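Cryptic loci regulator 2 (Schizosaccharomyces pombe 972h-, PDB 5IKJ) promotes transcriptional silencing at heterochromatic loci, acting upstream of histone deacetylases and supporting nucleosome positioning and gene silencing by the Snf2/Hdac-containing repressor complex (SHREC). Local coordinates at residues K408-Y413 with L431-D436; P460-M465 with G493-P498. One frame throughout, in Å; residues are numbered along the deposited sequence.

Interaction 1 (K408-Y413 with L431-D436); sequences KTSFMY and LWTQID
The Leu431 side chain meets Thr409 and Met412. Its CD2 methyl lies 3.9 Å from Met412 CE, at the tip of the thioether chain. Its CB sits beside Thr409 OG1 and CG2, and the two side chains run at a slant to each other. Leu431 and Met412 form an antiparallel, non-hydrogen-bonded pair. Ile397 of strand 394-397 also packs on Leu431.

Trp432 makes the main backbone link. Its N donates to Phe411 O at 3.0 Å. Its O faces two amides, those of Ser410 and Phe411. The Ser410 amide makes the closer bond, while the bond from Phe411 N to Trp432 O is weak, at 3.5 Å. Two residues opposite one define a classic beta bulge. It lies where strand 411-419 begins to pair with strand 425-436, its partner in a beta hairpin. This hairpin belongs to the Clr2 family region, consistent with an SH3-like fold.

On the indole side, Phe411 CE1 touches Trp432 CB at 3.5 Å. Phe411 CG stands between backbone N and carbonyl carbon (chi1 57°), which swings the ring over to Trp432. The phenyl and the five-membered ring are nearly parallel, with planes at 16°, but slid apart and barely overlapping. Tyr413 CB packs 3.6 Å from Trp432 NE1, which is hydrogen-bonded to Ser430 OG.

Thr433 OG1 donates to Lys408 O at 2.7 Å, tilted 18° from the carbonyl plane. This ties the strand to the loop two residues before Ser410.

Gln434 N donates to Ser410 OG at 3.0 Å. The serine hydroxyl thus takes a backbone amide of the neighbouring strand. Gln434 CG packs 3.5 Å from the same oxygen, Ser410 OG.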
loop_
_atom_site.group_PDB
_atom_site.type_symbol
_atom_site.label_atom_id
_atom_site.label_comp_id
_atom_site.label_asym_id
_atom_site.label_seq_id
_atom_site.Cartn_x
_atom_site.Cartn_y
_atom_site.Cartn_z
ATOM N N LYS A 408 -6.297 -10.920 -28.949
ATOM C CA LYS A 408 -5.169 -11.607 -28.331
ATOM C C LYS A 408 -4.887 -11.110 -26.916
ATOM O O LYS A 408 -3.858 -11.479 -26.339
ATOM C CB LYS A 408 -3.906 -11.435 -29.182
ATOM C CG LYS A 408 -3.961 -12.073 -30.560
ATOM C CD LYS A 408 -2.596 -12.006 -31.233
ATOM C CE LYS A 408 -2.702 -11.669 -32.712
ATOM N NZ LYS A 408 -3.429 -12.710 -33.487
ATOM N N THR A 409 -5.766 -10.285 -26.352
ATOM C CA THR A 409 -5.525 -9.698 -25.039
ATOM C C THR A 409 -5.505 -10.789 -23.976
ATOM O O THR A 409 -6.492 -11.507 -23.791
ATOM C CB THR A 409 -6.600 -8.660 -24.719
ATOM O OG1 THR A 409 -6.547 -7.599 -25.679
ATOM C CG2 THR A 409 -6.396 -8.079 -23.323
ATOM N N SER A 410 -4.379 -10.906 -23.274
ATOM C CA SER A 410 -4.261 -11.842 -22.163
ATOM C C SER A 410 -4.644 -11.200 -20.835
ATOM O O SER A 410 -5.274 -11.849 -19.994
ATOM C CB SER A 410 -2.832 -12.383 -22.081
ATOM O OG SER A 410 -2.449 -12.999 -23.299
ATOM N N PHE A 411 -4.278 -9.936 -20.632
ATOM C CA PHE A 411 -4.595 -9.244 -19.391
ATOM C C PHE A 411 -4.565 -7.742 -19.630
ATOM O O PHE A 411 -3.961 -7.256 -20.591
ATOM C CB PHE A 411 -3.617 -9.622 -18.272
ATOM C CG PHE A 411 -2.174 -9.366 -18.613
ATOM C CD1 PHE A 411 -1.644 -8.088 -18.543
ATOM C CD2 PHE A 411 -1.345 -10.407 -18.993
ATOM C CE1 PHE A 411 -0.317 -7.854 -18.852
ATOM C CE2 PHE A 411 -0.017 -10.178 -19.302
ATOM C CZ PHE A 411 0.497 -8.899 -19.231
ATOM N N MET A 412 -5.230 -7.015 -18.736
ATOM C CA MET A 412 -5.121 -5.564 -18.661
ATOM C C MET A 412 -4.132 -5.199 -17.565
ATOM O O MET A 412 -4.199 -5.740 -16.455
ATOM C CB MET A 412 -6.477 -4.913 -18.374
ATOM C CG MET A 412 -6.383 -3.436 -17.958
ATOM S SD MET A 412 -7.957 -2.692 -17.503
ATOM C CE MET A 412 -8.737 -2.518 -19.106
ATOM N N TYR A 413 -3.221 -4.283 -17.877
ATOM C CA TYR A 413 -2.330 -3.686 -16.883
ATOM C C TYR A 413 -3.032 -2.441 -16.351
ATOM O O TYR A 413 -3.073 -1.404 -17.014
ATOM C CB TYR A 413 -0.976 -3.373 -17.510
ATOM C CG TYR A 413 0.015 -2.668 -16.612
ATOM C CD1 TYR A 413 -0.076 -2.745 -15.227
ATOM C CD2 TYR A 413 1.048 -1.918 -17.158
ATOM C CE1 TYR A 413 0.838 -2.094 -14.415
ATOM C CE2 TYR A 413 1.962 -1.265 -16.358
ATOM C CZ TYR A 413 1.854 -1.356 -14.987
ATOM O OH TYR A 413 2.770 -0.702 -14.191
ATOM N N LEU A 431 -3.677 -2.999 -22.615
ATOM C CA LEU A 431 -3.992 -4.384 -22.929
ATOM C C LEU A 431 -2.765 -5.071 -23.514
ATOM O O LEU A 431 -2.063 -4.497 -24.352
ATOM C CB LEU A 431 -5.159 -4.464 -23.917
ATOM C CG LEU A 431 -6.400 -3.654 -23.525
ATOM C CD1 LEU A 431 -7.440 -3.697 -24.633
ATOM C CD2 LEU A 431 -6.988 -4.159 -22.215
ATOM N N TRP A 432 -2.515 -6.301 -23.071
ATOM C CA TRP A 432 -1.319 -7.038 -23.445
ATOM C C TRP A 432 -1.680 -8.451 -23.877
ATOM O O TRP A 432 -2.763 -8.961 -23.583
ATOM C CB TRP A 432 -0.319 -7.121 -22.285
ATOM C CG TRP A 432 0.174 -5.799 -21.796
ATOM C CD1 TRP A 432 -0.556 -4.827 -21.177
ATOM C CD2 TRP A 432 1.516 -5.309 -21.869
ATOM N NE1 TRP A 432 0.249 -3.757 -20.868
ATOM C CE2 TRP A 432 1.526 -4.029 -21.282
ATOM C CE3 TRP A 432 2.710 -5.826 -22.378
ATOM C CZ2 TRP A 432 2.683 -3.259 -21.191
ATOM C CZ3 TRP A 432 3.856 -5.062 -22.287
ATOM C CH2 TRP A 432 3.835 -3.792 -21.698
ATOM N N THR A 433 -0.741 -9.078 -24.580
ATOM C CA THR A 433 -0.778 -10.503 -24.863
ATOM C C THR A 433 0.507 -11.133 -24.344
ATOM O O THR A 433 1.549 -10.476 -24.263
ATOM C CB THR A 433 -0.932 -10.783 -26.367
ATOM O OG1 THR A 433 -1.220 -12.172 -26.571
ATOM C CG2 THR A 433 0.338 -10.416 -27.132
ATOM N N GLN A 434 0.428 -12.412 -23.988
ATOM C CA GLN A 434 1.578 -13.155 -23.493
ATOM C C GLN A 434 1.864 -14.324 -24.422
ATOM O O GLN A 434 0.939 -14.967 -24.931
ATOM C CB GLN A 434 1.347 -13.659 -22.064
ATOM C CG GLN A 434 0.265 -14.719 -21.936
ATOM C CD GLN A 434 -0.074 -15.037 -20.491
ATOM O OE1 GLN A 434 -1.245 -15.146 -20.127
ATOM N NE2 GLN A 434 0.952 -15.196 -19.661
ATOM N N ILE A 435 3.148 -14.593 -24.642
ATOM C CA ILE A 435 3.593 -15.651 -25.542
ATOM C C ILE A 435 4.539 -16.559 -24.772
ATOM O O ILE A 435 5.574 -16.100 -24.273
ATOM C CB ILE A 435 4.289 -15.089 -26.793
ATOM C CG1 ILE A 435 3.373 -14.097 -27.516
ATOM C CG2 ILE A 435 4.695 -16.216 -27.733
ATOM C CD1 ILE A 435 3.592 -12.652 -27.113
ATOM N N ASP A 436 4.189 -17.839 -24.679
ATOM C CA ASP A 436 5.060 -18.844 -24.076
ATOM C C ASP A 436 5.889 -19.476 -25.186
ATOM O O ASP A 436 5.353 -20.181 -26.047
ATOM C CB ASP A 436 4.243 -19.896 -23.330
ATOM C CG ASP A 436 5.090 -20.723 -22.381
ATOM O OD1 ASP A 436 6.333 -20.660 -22.484
ATOM O OD2 ASP A 436 4.513 -21.436 -21.533
#

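Interaction 2 (P460-M465 with G493-P498); sequences PRRLQM and GRWYEP
Arg462 and Glu497 form the salt bridge of this contact. Arg462 NE donates to Glu497 OE2 at 2.9 Å, and Arg462 NH2 reaches the same oxygen at 3.2 Å. The grip is side-on, with two nitrogens on one carboxylate atom. OE2 lies close to the guanidinium plane, at its edge. The two nitrogens approach from one face of the carboxylate, whose plane is turned 32° from that of the guanidinium. Arg462 CG is anti to the backbone N (chi1 179°) and the chain runs extended to NE, which carries the charged group from the helix out to the 493-498 segment. Glu497 bends at chi2 and presents OE2 to it.

A water extends the polar network. It accepts from Arg462 NH2 at 2.8 Å and from Arg494 NE at 3.1 Å. It probably also donates to Trp495 O, 3.0 Å away. This water too lies at the edge of the Arg462 guanidinium, in its plane.

Packing is carried by Trp495. Its CE3 lies over one face of the Arg462 guanidinium, 4.0 Å from NH2, so the indole meets the flat cation with its edge. Leu463 CD2 touches CH2 of the same indole at 4.1 Å, and Leu394 of strand 394-397 packs on Arg462, Leu463 and Trp495. The contact thereby sets the first turn of helix 461-469, with Pro460 at its N-cap, against the chain that leaves strand 491-494.

Arg462 NH2 and Arg494 NH2 are only 4.2 Å apart in a buried setting. Arg462 has a second carboxylate partner in Asp393, through NH1, and Arg494 pairs with Glu246. These acids, together with Glu497, probably offset the nearby positive charges, and the shared water helps to bridge the two arginines.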
loop_
_atom_site.group_PDB
_atom_site.type_symbol
_atom_site.label_atom_id
_atom_site.label_comp_id
_atom_site.label_asym_id
_atom_site.label_seq_id
_atom_site.Cartn_x
_atom_site.Cartn_y
_atom_site.Cartn_z
ATOM N N PRO A 460 6.560 -3.320 -16.512
ATOM C CA PRO A 460 6.603 -3.206 -15.053
ATOM C C PRO A 460 7.485 -4.290 -14.454
ATOM O O PRO A 460 7.704 -5.352 -15.041
ATOM C CB PRO A 460 5.139 -3.376 -14.630
ATOM C CG PRO A 460 4.472 -4.042 -15.783
ATOM C CD PRO A 460 5.195 -3.570 -17.005
ATOM N N ARG A 461 8.002 -3.999 -13.258
ATOM C CA ARG A 461 8.936 -4.916 -12.611
ATOM C C ARG A 461 8.351 -6.318 -12.505
ATOM O O ARG A 461 9.061 -7.314 -12.687
ATOM C CB ARG A 461 9.306 -4.388 -11.226
ATOM C CG ARG A 461 10.535 -5.045 -10.627
ATOM C CD ARG A 461 10.227 -5.672 -9.282
ATOM N NE ARG A 461 11.372 -6.407 -8.752
ATOM C CZ ARG A 461 11.299 -7.305 -7.775
ATOM N NH1 ARG A 461 10.131 -7.595 -7.216
ATOM N NH2 ARG A 461 12.396 -7.921 -7.358
ATOM N N ARG A 462 7.052 -6.414 -12.214
ATOM C CA ARG A 462 6.405 -7.716 -12.088
ATOM C C ARG A 462 6.597 -8.549 -13.350
ATOM O O ARG A 462 6.957 -9.730 -13.278
ATOM C CB ARG A 462 4.919 -7.517 -11.783
ATOM C CG ARG A 462 4.101 -8.792 -11.653
ATOM C CD ARG A 462 2.650 -8.441 -11.358
ATOM N NE ARG A 462 1.825 -9.600 -11.037
ATOM C CZ ARG A 462 0.529 -9.531 -10.746
ATOM N NH1 ARG A 462 -0.092 -8.358 -10.738
ATOM N NH2 ARG A 462 -0.152 -10.632 -10.464
ATOM N N LEU A 463 6.362 -7.952 -14.520
ATOM C CA LEU A 463 6.496 -8.692 -15.770
ATOM C C LEU A 463 7.956 -8.896 -16.161
ATOM O O LEU A 463 8.290 -9.917 -16.773
ATOM C CB LEU A 463 5.743 -7.975 -16.892
ATOM C CG LEU A 463 4.215 -7.989 -16.798
ATOM C CD1 LEU A 463 3.601 -7.235 -17.968
ATOM C CD2 LEU A 463 3.666 -9.411 -16.746
ATOM N N GLN A 464 8.834 -7.948 -15.827
ATOM C CA GLN A 464 10.261 -8.163 -16.041
ATOM C C GLN A 464 10.733 -9.425 -15.332
ATOM O O GLN A 464 11.539 -10.189 -15.874
ATOM C CB GLN A 464 11.061 -6.957 -15.548
ATOM C CG GLN A 464 10.870 -5.684 -16.356
ATOM C CD GLN A 464 11.625 -4.508 -15.762
ATOM O OE1 GLN A 464 12.233 -4.622 -14.697
ATOM N NE2 GLN A 464 11.590 -3.371 -16.448
ATOM N N MET A 465 10.236 -9.660 -14.115
ATOM C CA MET A 465 10.659 -10.830 -13.354
ATOM C C MET A 465 10.049 -12.106 -13.918
ATOM O O MET A 465 10.725 -13.138 -14.003
ATOM C CB MET A 465 10.281 -10.652 -11.883
ATOM C CG MET A 465 11.080 -9.569 -11.168
ATOM S SD MET A 465 12.835 -9.962 -11.003
ATOM C CE MET A 465 12.775 -11.460 -10.021
ATOM N N GLY A 493 -11.180 -11.606 -13.394
ATOM C CA GLY A 493 -10.430 -11.998 -12.219
ATOM C C GLY A 493 -8.978 -11.581 -12.352
ATOM O O GLY A 493 -8.599 -10.857 -13.271
ATOM N N ARG A 494 -8.181 -12.055 -11.402
ATOM C CA ARG A 494 -6.754 -11.780 -11.421
ATOM C C ARG A 494 -6.061 -12.553 -12.537
ATOM O O ARG A 494 -6.475 -13.651 -12.916
ATOM C CB ARG A 494 -6.110 -12.162 -10.092
ATOM C CG ARG A 494 -6.473 -11.276 -8.912
ATOM C CD ARG A 494 -5.762 -11.753 -7.651
ATOM N NE ARG A 494 -4.326 -11.911 -7.870
ATOM C CZ ARG A 494 -3.468 -12.355 -6.958
ATOM N NH1 ARG A 494 -3.889 -12.689 -5.747
ATOM N NH2 ARG A 494 -2.184 -12.462 -7.262
ATOM N N TRP A 495 -4.994 -11.960 -13.059
ATOM C CA TRP A 495 -4.013 -12.684 -13.853
ATOM C C TRP A 495 -2.926 -13.198 -12.918
ATOM O O TRP A 495 -2.415 -12.448 -12.082
ATOM C CB TRP A 495 -3.410 -11.780 -14.929
ATOM C CG TRP A 495 -2.289 -12.401 -15.713
ATOM C CD1 TRP A 495 -2.388 -13.075 -16.896
ATOM C CD2 TRP A 495 -0.895 -12.393 -15.374
ATOM N NE1 TRP A 495 -1.145 -13.488 -17.312
ATOM C CE2 TRP A 495 -0.212 -13.083 -16.395
ATOM C CE3 TRP A 495 -0.161 -11.874 -14.304
ATOM C CZ2 TRP A 495 1.170 -13.265 -16.379
ATOM C CZ3 TRP A 495 1.212 -12.056 -14.289
ATOM C CH2 TRP A 495 1.863 -12.745 -15.319
ATOM N N TYR A 496 -2.588 -14.475 -13.051
ATOM C CA TYR A 496 -1.571 -15.096 -12.220
ATOM C C TYR A 496 -0.347 -15.442 -13.057
ATOM O O TYR A 496 -0.453 -15.766 -14.244
ATOM C CB TYR A 496 -2.107 -16.360 -11.537
ATOM C CG TYR A 496 -3.237 -16.110 -10.565
ATOM C CD1 TYR A 496 -2.986 -15.640 -9.283
ATOM C CD2 TYR A 496 -4.554 -16.354 -10.927
ATOM C CE1 TYR A 496 -4.017 -15.415 -8.391
ATOM C CE2 TYR A 496 -5.589 -16.132 -10.043
ATOM C CZ TYR A 496 -5.315 -15.663 -8.776
ATOM O OH TYR A 496 -6.342 -15.439 -7.889
ATOM N N GLU A 497 0.818 -15.371 -12.420
ATOM C CA GLU A 497 2.057 -15.708 -13.095
ATOM C C GLU A 497 1.955 -17.130 -13.651
ATOM O O GLU A 497 1.237 -17.969 -13.097
ATOM C CB GLU A 497 3.245 -15.580 -12.137
ATOM C CG GLU A 497 3.558 -14.145 -11.703
ATOM C CD GLU A 497 2.539 -13.585 -10.728
ATOM O OE1 GLU A 497 1.683 -14.358 -10.248
ATOM O OE2 GLU A 497 2.593 -12.371 -10.441
ATOM N N PRO A 498 2.649 -17.426 -14.753
ATOM C CA PRO A 498 2.401 -18.706 -15.441
ATOM C C PRO A 498 2.703 -19.928 -14.591
ATOM O O PRO A 498 2.090 -20.982 -14.805
ATOM C CB PRO A 498 3.313 -18.624 -16.673
ATOM C CG PRO A 498 4.374 -17.646 -16.307
ATOM C CD PRO A 498 3.737 -16.657 -15.380
HETATM O O HOH W 1 -2.869 -10.322 -10.057
#

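How the interactions relate
Interactions 1 and 2 adjoin, with centres about 10 Å apart, and both reach the same mixed sheet. Trp495 of interaction 2 connects them: its NE1 lies 3.3 Å from Gln434 OE1, probably a hydrogen bond. The same NE1 packs 3.5 Å from Phe411 CD2. Helix 461-469 and its N-cap add two more touches, Leu463 CD1 to Phe411 CZ at 3.7 Å and Pro460 CB to Tyr413 OH at 3.6 Å. Tyr413 OH is itself hydrogen-bonded to Asn392 OD1. In the chain, interaction 1 closes before interaction 2 opens, and helix 461-469 is the next element after strand 425-436. Neither interaction includes a ligand of the zinc site, formed by His189, Cys204, Cys206 and Cys209.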